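Beta-d-glucoside glucohydrolase (Hypocrea jecorina, PDB 3ZZ1) probably hydrolyses terminal, non-reducing beta-D-glucosyl residues, releasing beta-D-glucose as a step in cellulose breakdown. Local coordinates at residues L223-G231 with A601-D609; E631-S642 with P689-S700. All blocks are in the same frame, centred on the assembly; numbering follows the deposited sequence.

Contact 1 and contact 2 both involve the C-terminal part of this family 3 glycoside hydrolase, but in different ways. In contact 1, the end of a helix in the N-terminal, TIM-barrel-related domain (223-231) meets a hairpin about 370 residues later in the chain (601-609). Contact 2 is internal to the fibronectin type III-like domain, pairing two of its strands (631-642 with 689-700). The two follow one another along the chain, with centres about 27 Å apart; their nearest atoms are about 12 Å apart, so they do not touch. The contact centres lie about 23 and 24 Å from the centre of the chain. The sugar in this structure is the glycan on N310, not a substrate.

Contact 1. Residues L223-G231 with A601-D609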
loop_
_atom_site.group_PDB
_atom_site.type_symbol
_atom_site.label_atom_id
_atom_site.label_comp_id
_atom_site.label_asym_id
_atom_site.label_seq_id
_atom_site.Cartn_x
_atom_site.Cartn_y
_atom_site.Cartn_z
ATOM N N LEU A 223 -10.050 17.370 3.475
ATOM C CA LEU A 223 -10.718 16.078 3.308
ATOM C C LEU A 223 -12.214 16.225 3.056
ATOM O O LEU A 223 -12.748 15.663 2.105
ATOM C CB LEU A 223 -10.456 15.151 4.507
ATOM C CG LEU A 223 -11.086 13.748 4.541
ATOM C CD1 LEU A 223 -10.730 12.912 3.317
ATOM C CD2 LEU A 223 -10.671 13.014 5.813
ATOM N N LYS A 224 -12.882 17.000 3.901
ATOM C CA LYS A 224 -14.336 17.054 3.865
ATOM C C LYS A 224 -14.897 18.076 2.880
ATOM O O LYS A 224 -15.889 17.798 2.206
ATOM C CB LYS A 224 -14.908 17.261 5.275
ATOM C CG LYS A 224 -14.810 16.012 6.144
ATOM C CD LYS A 224 -15.389 16.227 7.532
ATOM C CE LYS A 224 -15.269 14.958 8.364
ATOM N NZ LYS A 224 -15.927 15.092 9.691
ATOM N N ASP A 225 -14.269 19.247 2.802
ATOM C CA ASP A 225 -14.781 20.332 1.967
ATOM C C ASP A 225 -14.199 20.327 0.549
ATOM O O ASP A 225 -14.930 20.491 -0.427
ATOM C CB ASP A 225 -14.566 21.693 2.643
ATOM C CG ASP A 225 -15.415 21.870 3.896
ATOM O OD1 ASP A 225 -16.284 21.019 4.165
ATOM O OD2 ASP A 225 -15.217 22.870 4.612
ATOM N N GLN A 226 -12.890 20.134 0.439
ATOM C CA GLN A 226 -12.235 20.156 -0.863
ATOM C C GLN A 226 -12.332 18.817 -1.590
ATOM O O GLN A 226 -12.582 18.790 -2.794
ATOM C CB GLN A 226 -10.789 20.630 -0.737
ATOM C CG GLN A 226 -10.688 22.135 -0.517
ATOM C CD GLN A 226 -9.289 22.604 -0.184
ATOM O OE1 GLN A 226 -9.014 23.805 -0.181
ATOM N NE2 GLN A 226 -8.395 21.666 0.099
ATOM N N LEU A 227 -12.147 17.715 -0.859
ATOM C CA LEU A 227 -12.284 16.372 -1.440
ATOM C C LEU A 227 -13.721 15.849 -1.393
ATOM O O LEU A 227 -14.012 14.779 -1.932
ATOM C CB LEU A 227 -11.329 15.369 -0.774
ATOM C CG LEU A 227 -9.811 15.573 -0.847
ATOM C CD1 LEU A 227 -9.098 14.340 -0.320
ATOM C CD2 LEU A 227 -9.366 15.871 -2.264
ATOM N N GLY A 228 -14.613 16.599 -0.746
ATOM C CA GLY A 228 -16.031 16.245 -0.669
ATOM C C GLY A 228 -16.331 14.902 -0.027
ATOM O O GLY A 228 -17.250 14.210 -0.445
ATOM N N PHE A 229 -15.549 14.542 0.987
ATOM C CA PHE A 229 -15.700 13.276 1.713
ATOM C C PHE A 229 -16.971 13.282 2.571
ATOM O O PHE A 229 -17.104 14.112 3.474
ATOM C CB PHE A 229 -14.456 13.028 2.582
ATOM C CG PHE A 229 -14.496 11.754 3.382
ATOM C CD1 PHE A 229 -14.712 10.521 2.763
ATOM C CD2 PHE A 229 -14.273 11.783 4.758
ATOM C CE1 PHE A 229 -14.729 9.349 3.508
ATOM C CE2 PHE A 229 -14.287 10.617 5.505
ATOM C CZ PHE A 229 -14.514 9.399 4.879
ATOM N N PRO A 230 -17.914 12.368 2.279
ATOM C CA PRO A 230 -19.160 12.323 3.044
ATOM C C PRO A 230 -19.130 11.346 4.222
ATOM O O PRO A 230 -20.076 11.315 5.009
ATOM C CB PRO A 230 -20.195 11.864 2.000
ATOM C CG PRO A 230 -19.410 11.698 0.680
ATOM C CD PRO A 230 -17.994 11.503 1.094
ATOM N N GLY A 231 -18.057 10.560 4.339
ATOM C CA GLY A 231 -17.925 9.569 5.417
ATOM C C GLY A 231 -17.346 10.117 6.711
ATOM O O GLY A 231 -17.306 11.332 6.916
ATOM N N ALA A 601 -18.882 21.107 -9.640
ATOM C CA ALA A 601 -19.228 21.244 -8.225
ATOM C C ALA A 601 -18.526 20.145 -7.445
ATOM O O ALA A 601 -18.310 19.056 -7.977
ATOM C CB ALA A 601 -20.730 21.161 -8.029
ATOM N N VAL A 602 -18.153 20.435 -6.200
ATOM C CA VAL A 602 -17.427 19.470 -5.373
ATOM C C VAL A 602 -18.306 18.255 -5.056
ATOM O O VAL A 602 -19.385 18.384 -4.476
ATOM C CB VAL A 602 -16.865 20.105 -4.067
ATOM C CG1 VAL A 602 -16.317 19.030 -3.121
ATOM C CG2 VAL A 602 -15.778 21.114 -4.383
ATOM N N VAL A 603 -17.833 17.090 -5.487
ATOM C CA VAL A 603 -18.423 15.800 -5.149
ATOM C C VAL A 603 -17.308 14.973 -4.476
ATOM O O VAL A 603 -16.208 15.492 -4.271
ATOM C CB VAL A 603 -18.994 15.079 -6.402
ATOM C CG1 VAL A 603 -20.122 15.896 -7.045
ATOM C CG2 VAL A 603 -17.893 14.779 -7.415
ATOM N N PRO A 604 -17.584 13.708 -4.097
ATOM C CA PRO A 604 -16.487 12.916 -3.543
ATOM C C PRO A 604 -15.330 12.788 -4.534
ATOM O O PRO A 604 -15.528 12.356 -5.670
ATOM C CB PRO A 604 -17.142 11.560 -3.271
ATOM C CG PRO A 604 -18.554 11.903 -2.974
ATOM C CD PRO A 604 -18.882 13.026 -3.925
ATOM N N GLY A 605 -14.142 13.194 -4.095
ATOM C CA GLY A 605 -12.956 13.223 -4.940
ATOM C C GLY A 605 -12.519 14.642 -5.261
ATOM O O GLY A 605 -11.360 14.885 -5.598
ATOM N N GLY A 606 -13.453 15.580 -5.146
ATOM C CA GLY A 606 -13.204 16.973 -5.490
ATOM C C GLY A 606 -14.174 17.424 -6.566
ATOM O O GLY A 606 -15.139 16.714 -6.861
ATOM N N PRO A 607 -13.940 18.614 -7.153
ATOM C CA PRO A 607 -14.731 19.057 -8.298
ATOM C C PRO A 607 -15.007 17.913 -9.271
ATOM O O PRO A 607 -14.101 17.150 -9.618
ATOM C CB PRO A 607 -13.844 20.130 -8.925
ATOM C CG PRO A 607 -13.203 20.776 -7.731
ATOM C CD PRO A 607 -13.039 19.682 -6.679
ATOM N N SER A 608 -16.264 17.801 -9.685
ATOM C CA SER A 608 -16.764 16.639 -10.426
ATOM C C SER A 608 -16.012 16.305 -11.717
ATOM O O SER A 608 -16.049 15.160 -12.167
ATOM C CB SER A 608 -18.255 16.810 -10.720
ATOM O OG SER A 608 -18.473 17.927 -11.561
ATOM N N ASP A 609 -15.332 17.291 -12.303
ATOM C CA ASP A 609 -14.594 17.071 -13.551
ATOM C C ASP A 609 -13.214 16.430 -13.355
ATOM O O ASP A 609 -12.645 15.887 -14.300
ATOM C CB ASP A 609 -14.512 18.350 -14.417
ATOM C CG ASP A 609 -14.063 19.590 -13.635
ATOM O OD1 ASP A 609 -14.275 19.668 -12.402
ATOM O OD2 ASP A 609 -13.508 20.513 -14.274
#
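The pyrrolidine rings of P230 and P604 meet at about a right angle, with P230 CG 3.8 Å from P604 CG, and W9 of helix 8-20 packs against both. On the other flank V602 reaches in chiefly with CG1, which lies anti to the backbone N (chi1 171°), 3.4 Å from D225 O and 3.7 Å from G228 CA. It rests on the backbone of D225 and G228, at the C-terminal part of helix 216-226 and just beyond. G228 has left the helical conformation with positive phi, and a beta carbon on it would collide with V603 O and V602 CG1. Set off the line between these two contacts is the polar link, a hydrogen bond of 2.7 Å from G605 N to L227 O, its donor tilted 24° from the carbonyl plane. Strands 602-603 and 606-607 form a tight beta hairpin: a type II turn runs from V603 to G606, those two residues exchange both backbone hydrogen bonds, and P604 and G605 occupy the corner. With that corner turned to the helix end, L227 O also receives a CA-H...O contact from P604 CA at 3.5 Å, while Q226 O takes one from G606 CA at 3.3 Å. The L227 side chain sets off away from the hairpin and packs against T186 and A190 of helix 178-194, although its CD2 lies 4.0 Å from G605 O.

Contact 2. Residues E631-S642 with P689-S700; sequences EVAQLYITYPSS and PSGSFGISVGAS
P640 lays its CD over the face of the F693 ring, 3.5 Å from the centroid and 5° off the normal, a close CH-pi contact. F693 presents an edge to the face of Y639 in a T-shaped pair, with ring centroids 5.2 Å apart and planes at 64°; CE2 is the atom above the Y639 ring. CG anti to the carbonyl carbon (chi1 -74°) gives the F693 ring this setting. At its edge, I637 CG2 comes within 3.7 Å of F693 CD2. Without the ring, as with an alanine at F693, P640 and the Y639 face would probably lose their aromatic partner and a gap would open beside I637. Farther along, L635 CD1 touches I695 CG2 at 3.7 Å, with V697 CG2 close by, while I637 and I695 lie side by side.

Antiparallel pairing of strand 631-638 with strand 691-698 sets the register of I637, L635, I695 and V697; Y639 and P640 follow directly on the strand's end. Q634, Y636 and T638 form hydrogen-bonded pairs with G698, S696 and G694, each bonding in both directions. G694 lies opposite T638, where a beta carbon would run into T638 CB. On this side of the sheet Y636 OH donates to Q634 OE1 at 2.6 Å, the oxygen lying in the plane of the tyrosine ring, and G574 O accepts from Q634 NE2. A water joins Y636 O to T638 OG1 and S696 OG, and T638 OG1 is also hydrogen-bonded to P648 O. E631 salt-bridges K527 and hydrogen-bonds Y584.

In this fibronectin type III-like domain the pair forms the middle of a four-stranded antiparallel sheet, with strand 650-659 alongside 629-638 and strand 704-712 alongside 691-698, while Y584 of strand 582-591 packs on A633, V697 and A699.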
loop_
_atom_site.group_PDB
_atom_site.type_symbol
_atom_site.label_atom_id
_atom_site.label_comp_id
_atom_site.label_asym_id
_atom_site.label_seq_id
_atom_site.Cartn_x
_atom_site.Cartn_y
_atom_site.Cartn_z
ATOM N N GLU A 631 3.809 -7.963 -19.862
ATOM C CA GLU A 631 4.536 -6.697 -19.819
ATOM C C GLU A 631 3.730 -5.594 -19.142
ATOM O O GLU A 631 2.532 -5.447 -19.384
ATOM C CB GLU A 631 4.940 -6.254 -21.231
ATOM C CG GLU A 631 5.489 -4.823 -21.349
ATOM C CD GLU A 631 6.863 -4.625 -20.699
ATOM O OE1 GLU A 631 7.257 -5.417 -19.820
ATOM O OE2 GLU A 631 7.559 -3.661 -21.073
ATOM N N VAL A 632 4.409 -4.820 -18.301
ATOM C CA VAL A 632 3.814 -3.643 -17.674
ATOM C C VAL A 632 4.282 -2.391 -18.414
ATOM O O VAL A 632 5.436 -1.979 -18.284
ATOM C CB VAL A 632 4.165 -3.553 -16.166
ATOM C CG1 VAL A 632 3.557 -2.299 -15.538
ATOM C CG2 VAL A 632 3.692 -4.795 -15.434
ATOM N N ALA A 633 3.385 -1.810 -19.205
ATOM C CA ALA A 633 3.661 -0.568 -19.918
ATOM C C ALA A 633 3.275 0.616 -19.047
ATOM O O ALA A 633 2.209 0.622 -18.424
ATOM C CB ALA A 633 2.895 -0.524 -21.226
ATOM N N GLN A 634 4.142 1.620 -19.016
ATOM C CA GLN A 634 3.951 2.773 -18.144
ATOM C C GLN A 634 3.885 4.073 -18.940
ATOM O O GLN A 634 4.652 4.273 -19.884
ATOM C CB GLN A 634 5.075 2.834 -17.104
ATOM C CG GLN A 634 5.063 1.668 -16.121
ATOM C CD GLN A 634 6.440 1.311 -15.593
ATOM O OE1 GLN A 634 7.200 2.173 -15.172
ATOM N NE2 GLN A 634 6.758 0.022 -15.602
ATOM N N LEU A 635 2.942 4.936 -18.565
ATOM C CA LEU A 635 2.857 6.282 -19.124
ATOM C C LEU A 635 3.428 7.287 -18.133
ATOM O O LEU A 635 3.036 7.310 -16.963
ATOM C CB LEU A 635 1.406 6.639 -19.474
ATOM C CG LEU A 635 1.042 8.103 -19.765
ATOM C CD1 LEU A 635 1.699 8.601 -21.034
ATOM C CD2 LEU A 635 -0.459 8.292 -19.850
ATOM N N TYR A 636 4.360 8.108 -18.609
ATOM C CA TYR A 636 4.912 9.205 -17.815
ATOM C C TYR A 636 4.654 10.532 -18.510
ATOM O O TYR A 636 4.880 10.669 -19.720
ATOM C CB TYR A 636 6.408 8.999 -17.534
ATOM C CG TYR A 636 6.686 7.807 -16.632
ATOM C CD1 TYR A 636 6.728 7.951 -15.244
ATOM C CD2 TYR A 636 6.893 6.535 -17.167
ATOM C CE1 TYR A 636 6.973 6.858 -14.411
ATOM C CE2 TYR A 636 7.142 5.441 -16.348
ATOM C CZ TYR A 636 7.178 5.605 -14.972
ATOM O OH TYR A 636 7.423 4.517 -14.159
ATOM N N ILE A 637 4.153 11.498 -17.746
ATOM C CA ILE A 637 3.842 12.809 -18.298
ATOM C C ILE A 637 4.802 13.876 -17.761
ATOM O O ILE A 637 5.135 13.899 -16.573
ATOM C CB ILE A 637 2.344 13.190 -18.088
ATOM C CG1 ILE A 637 1.430 12.152 -18.755
ATOM C CG2 ILE A 637 2.041 14.583 -18.646
ATOM C CD1 ILE A 637 -0.062 12.487 -18.716
ATOM N N THR A 638 5.282 14.715 -18.676
ATOM C CA THR A 638 6.077 15.899 -18.359
ATOM C C THR A 638 5.184 17.112 -18.612
ATOM O O THR A 638 4.664 17.282 -19.712
ATOM C CB THR A 638 7.345 15.960 -19.251
ATOM O OG1 THR A 638 8.174 14.823 -18.971
ATOM C CG2 THR A 638 8.148 17.247 -19.015
ATOM N N TYR A 639 4.987 17.935 -17.586
ATOM C CA TYR A 639 4.130 19.119 -17.696
ATOM C C TYR A 639 4.850 20.209 -18.494
ATOM O O TYR A 639 6.075 20.196 -18.573
ATOM C CB TYR A 639 3.749 19.629 -16.297
ATOM C CG TYR A 639 2.624 18.861 -15.612
ATOM C CD1 TYR A 639 2.516 17.469 -15.725
ATOM C CD2 TYR A 639 1.677 19.525 -14.840
ATOM C CE1 TYR A 639 1.490 16.770 -15.098
ATOM C CE2 TYR A 639 0.647 18.831 -14.204
ATOM C CZ TYR A 639 0.561 17.455 -14.339
ATOM O OH TYR A 639 -0.454 16.767 -13.715
ATOM N N PRO A 640 4.097 21.151 -19.101
ATOM C CA PRO A 640 4.767 22.271 -19.766
ATOM C C PRO A 640 5.773 22.944 -18.825
ATOM O O PRO A 640 5.543 22.998 -17.611
ATOM C CB PRO A 640 3.617 23.230 -20.084
ATOM C CG PRO A 640 2.421 22.362 -20.191
ATOM C CD PRO A 640 2.628 21.239 -19.221
ATOM N N SER A 641 6.881 23.428 -19.380
ATOM C CA SER A 641 7.928 24.070 -18.580
ATOM C C SER A 641 7.526 25.462 -18.076
ATOM O O SER A 641 8.204 26.038 -17.228
ATOM C CB SER A 641 9.244 24.140 -19.367
ATOM O OG SER A 641 9.745 22.839 -19.644
ATOM N N SER A 642 6.419 25.990 -18.592
ATOM C CA SER A 642 5.879 27.261 -18.111
ATOM C C SER A 642 5.089 27.097 -16.802
ATOM O O SER A 642 4.919 28.055 -16.045
ATOM C CB SER A 642 5.009 27.907 -19.184
ATOM O OG SER A 642 4.042 26.988 -19.644
ATOM N N PRO A 689 -2.391 23.501 -16.716
ATOM C CA PRO A 689 -1.671 24.558 -17.431
ATOM C C PRO A 689 -1.796 24.398 -18.942
ATOM O O PRO A 689 -1.959 23.277 -19.428
ATOM C CB PRO A 689 -0.216 24.338 -17.009
ATOM C CG PRO A 689 -0.137 22.880 -16.688
ATOM C CD PRO A 689 -1.475 22.506 -16.123
ATOM N N SER A 690 -1.748 25.513 -19.666
ATOM C CA SER A 690 -1.721 25.463 -21.121
ATOM C C SER A 690 -0.307 25.116 -21.583
ATOM O O SER A 690 0.663 25.285 -20.835
ATOM C CB SER A 690 -2.191 26.788 -21.729
ATOM O OG SER A 690 -1.260 27.826 -21.491
ATOM N N GLY A 691 -0.198 24.613 -22.808
ATOM C CA GLY A 691 1.091 24.244 -23.366
ATOM C C GLY A 691 1.162 22.795 -23.803
ATOM O O GLY A 691 0.149 22.083 -23.814
ATOM N N SER A 692 2.370 22.368 -24.162
ATOM C CA SER A 692 2.624 21.023 -24.648
ATOM C C SER A 692 3.141 20.127 -23.522
ATOM O O SER A 692 4.195 20.392 -22.925
ATOM C CB SER A 692 3.623 21.065 -25.810
ATOM O OG SER A 692 3.738 19.794 -26.421
ATOM N N PHE A 693 2.372 19.082 -23.225
ATOM C CA PHE A 693 2.734 18.078 -22.232
ATOM C C PHE A 693 3.564 16.997 -22.901
ATOM O O PHE A 693 3.180 16.474 -23.948
ATOM C CB PHE A 693 1.478 17.421 -21.650
ATOM C CG PHE A 693 0.712 18.282 -20.681
ATOM C CD1 PHE A 693 -0.109 19.312 -21.130
ATOM C CD2 PHE A 693 0.773 18.029 -19.317
ATOM C CE1 PHE A 693 -0.833 20.096 -20.225
ATOM C CE2 PHE A 693 0.048 18.803 -18.409
ATOM C CZ PHE A 693 -0.752 19.837 -18.867
ATOM N N GLY A 694 4.697 16.655 -22.299
ATOM C CA GLY A 694 5.504 15.535 -22.777
ATOM C C GLY A 694 4.827 14.208 -22.473
ATOM O O GLY A 694 4.411 13.959 -21.338
ATOM N N ILE A 695 4.703 13.363 -23.492
ATOM C CA ILE A 695 4.118 12.034 -23.329
ATOM C C ILE A 695 5.211 10.985 -23.520
ATOM O O ILE A 695 5.829 10.907 -24.583
ATOM C CB ILE A 695 2.937 11.812 -24.312
ATOM C CG1 ILE A 695 1.846 12.879 -24.102
ATOM C CG2 ILE A 695 2.375 10.389 -24.205
ATOM C CD1 ILE A 695 1.258 12.939 -22.690
ATOM N N SER A 696 5.455 10.199 -22.475
ATOM C CA SER A 696 6.515 9.195 -22.486
ATOM C C SER A 696 5.980 7.832 -22.073
ATOM O O SER A 696 5.448 7.670 -20.971
ATOM C CB SER A 696 7.659 9.615 -21.563
ATOM O OG SER A 696 8.322 10.763 -22.069
ATOM N N VAL A 697 6.113 6.858 -22.969
ATOM C CA VAL A 697 5.668 5.496 -22.704
ATOM C C VAL A 697 6.850 4.534 -22.806
ATOM O O VAL A 697 7.659 4.624 -23.730
ATOM C CB VAL A 697 4.514 5.055 -23.660
ATOM C CG1 VAL A 697 4.165 3.583 -23.457
ATOM C CG2 VAL A 697 3.271 5.919 -23.458
ATOM N N GLY A 698 6.947 3.620 -21.844
ATOM C CA GLY A 698 8.005 2.623 -21.861
ATOM C C GLY A 698 7.900 1.553 -20.798
ATOM O O GLY A 698 6.844 1.376 -20.170
ATOM N N ALA A 699 9.012 0.845 -20.606
ATOM C CA ALA A 699 9.076 -0.340 -19.752
ATOM C C ALA A 699 9.451 -0.023 -18.301
ATOM O O ALA A 699 9.461 -0.918 -17.455
ATOM C CB ALA A 699 10.049 -1.368 -20.349
ATOM N N SER A 700 9.762 1.248 -18.039
ATOM C CA SER A 700 10.147 1.759 -16.716
ATOM C C SER A 700 10.215 3.293 -16.768
ATOM O O SER A 700 9.951 3.891 -17.814
ATOM C CB SER A 700 11.497 1.176 -16.258
ATOM O OG SER A 700 12.596 1.868 -16.831
HETATM O O HOH W 1 6.930 12.606 -20.139
HETATM O O HOH W 2 6.614 19.499 -21.572
HETATM O O HOH W 3 1.710 26.968 -18.402
#